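Local structure of fiber (Murine adenovirus 2, 5NBH) at residues Y100-D105 against G131-E136. The protein forms the trimeric fibre of the virion, whose distal head domain binds N-acetylglucosamine and probably mediates attachment to host cells. Sequence-based numbering, arbitrary orientation.
Sequences YNEYAD and GTQTWE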
# COMPACT_ATOMS: atom_id res chain seq x y z
N TYR A 100 -26.64 3.63 20.76
CA TYR A 100 -26.13 3.84 22.12
C TYR A 100 -25.57 5.24 22.20
O TYR A 100 -25.25 5.86 21.17
CB TYR A 100 -25.07 2.80 22.48
CG TYR A 100 -25.51 1.34 22.62
CD1 TYR A 100 -26.84 0.92 22.37
CD2 TYR A 100 -24.59 0.37 22.97
CE1 TYR A 100 -27.19 -0.42 22.49
CE2 TYR A 100 -24.94 -0.96 23.08
CZ TYR A 100 -26.25 -1.36 22.83
OH TYR A 100 -26.56 -2.68 22.94
N ASN A 101 -25.39 5.73 23.42
CA ASN A 101 -24.80 7.06 23.64
C ASN A 101 -23.28 6.88 23.73
O ASN A 101 -22.66 7.15 24.74
CB ASN A 101 -25.39 7.68 24.92
CG ASN A 101 -26.86 8.02 24.77
OD1 ASN A 101 -27.25 8.65 23.79
ND2 ASN A 101 -27.69 7.60 25.73
N GLU A 102 -22.70 6.32 22.67
CA GLU A 102 -21.27 5.99 22.62
C GLU A 102 -20.77 6.44 21.25
O GLU A 102 -21.40 6.11 20.22
CB GLU A 102 -21.05 4.49 22.78
CG GLU A 102 -21.35 3.95 24.18
CD GLU A 102 -21.12 2.47 24.33
OE1 GLU A 102 -20.53 1.81 23.41
OE2 GLU A 102 -21.54 1.93 25.40
N TYR A 103 -19.67 7.17 21.26
CA TYR A 103 -19.12 7.78 20.04
C TYR A 103 -17.61 7.54 19.90
O TYR A 103 -16.94 7.20 20.87
CB TYR A 103 -19.40 9.28 20.04
CG TYR A 103 -20.87 9.64 20.05
CD1 TYR A 103 -21.61 9.61 21.24
CD2 TYR A 103 -21.54 9.94 18.87
CE1 TYR A 103 -22.97 9.94 21.25
CE2 TYR A 103 -22.91 10.25 18.87
CZ TYR A 103 -23.60 10.26 20.05
OH TYR A 103 -24.94 10.56 20.05
N ALA A 104 -17.11 7.72 18.69
CA ALA A 104 -15.68 7.67 18.39
C ALA A 104 -15.35 8.70 17.31
O ALA A 104 -16.21 9.12 16.55
CB ALA A 104 -15.30 6.29 17.93
N ASP A 105 -14.07 9.08 17.26
CA ASP A 105 -13.52 9.89 16.17
C ASP A 105 -12.66 8.97 15.33
O ASP A 105 -11.90 8.17 15.89
CB ASP A 105 -12.63 10.98 16.72
CG ASP A 105 -13.41 12.20 17.20
OD1 ASP A 105 -14.63 12.26 17.00
OD2 ASP A 105 -12.77 13.11 17.76
N GLY A 131 -18.59 -5.40 25.19
CA GLY A 131 -19.52 -5.83 24.17
C GLY A 131 -18.95 -5.53 22.81
O GLY A 131 -17.75 -5.42 22.66
N THR A 132 -19.82 -5.43 21.81
CA THR A 132 -19.39 -5.25 20.42
C THR A 132 -19.96 -3.95 19.91
O THR A 132 -21.18 -3.75 20.01
CB THR A 132 -19.83 -6.42 19.55
OG1 THR A 132 -19.17 -7.62 20.01
CG2 THR A 132 -19.48 -6.18 18.07
N GLN A 133 -19.10 -3.06 19.38
CA GLN A 133 -19.56 -1.76 18.84
C GLN A 133 -19.69 -1.86 17.33
O GLN A 133 -18.91 -2.57 16.69
CB GLN A 133 -18.59 -0.60 19.16
CG GLN A 133 -18.29 -0.41 20.64
CD GLN A 133 -17.25 -1.39 21.16
OE1 GLN A 133 -16.23 -1.62 20.52
NE2 GLN A 133 -17.48 -1.94 22.35
N THR A 134 -20.65 -1.13 16.77
CA THR A 134 -20.89 -1.14 15.33
C THR A 134 -20.63 0.24 14.81
O THR A 134 -21.27 1.20 15.24
CB THR A 134 -22.34 -1.60 14.98
OG1 THR A 134 -22.55 -2.96 15.39
CG2 THR A 134 -22.53 -1.57 13.48
N TRP A 135 -19.65 0.36 13.90
CA TRP A 135 -19.26 1.62 13.30
C TRP A 135 -19.65 1.48 11.84
O TRP A 135 -19.14 0.58 11.16
CB TRP A 135 -17.76 1.87 13.44
CG TRP A 135 -17.23 1.64 14.84
CD1 TRP A 135 -16.47 0.59 15.25
CD2 TRP A 135 -17.49 2.43 16.02
NE1 TRP A 135 -16.22 0.69 16.58
CE2 TRP A 135 -16.83 1.81 17.08
CE3 TRP A 135 -18.22 3.61 16.27
CZ2 TRP A 135 -16.85 2.33 18.38
CZ3 TRP A 135 -18.26 4.12 17.58
CH2 TRP A 135 -17.59 3.49 18.61
N GLU A 136 -20.49 2.37 11.35
CA GLU A 136 -21.05 2.25 10.00
C GLU A 136 -20.62 3.44 9.18
O GLU A 136 -20.85 4.58 9.59
CB GLU A 136 -22.58 2.16 10.06
CG GLU A 136 -23.28 1.86 8.74
CD GLU A 136 -24.80 1.78 8.92
OE1 GLU A 136 -25.37 0.69 9.02
OE2 GLU A 136 -25.41 2.85 8.93
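E102 OE1 accepts a hydrogen bond from ND2 of N97; its approach to 131-136 is loose, OE1 lying 4.2 Å from CG of Q133. The two segments come from opposing antiparallel sheets of the beta-sandwich head domain of the fibre: 100-105 runs from a turn into strand 103-113, and 131-136 begins the edge strand 131-140. The side chains of E102 and Q133 cross at about a right angle, that of Q133 bent at chi2. With CD anti to CA (chi2 -179°), the E102 chain reaches straight out and carries its carboxylate to the CG methylene of Q133. N97 bridges the two segments, since its OD1 also accepts the backbone N-H of T134. N97, E102, T130, T132 and Q133 bind N-acetylglucosamine in this protein, which places the sugar site at this end of the sandwich; no ligand is bound to this chain.

Deeper between the sheets the contact becomes apolar. A104 points its methyl over one face of the W135 indole in a CH-pi contact, with CB 4.1 Å from the centroid of the six-membered ring and 29° off its normal. W135 CZ3 also approaches the backbone of 100-105, 3.9 Å from A104 N. The indole N-H is satisfied by OG of S215, and L95 and P222 add further packing around the ring. The methyl is displaced toward the CZ3-CH2 bond, A104 CB lying 3.7 Å from both W135 CZ3 and W135 CH2.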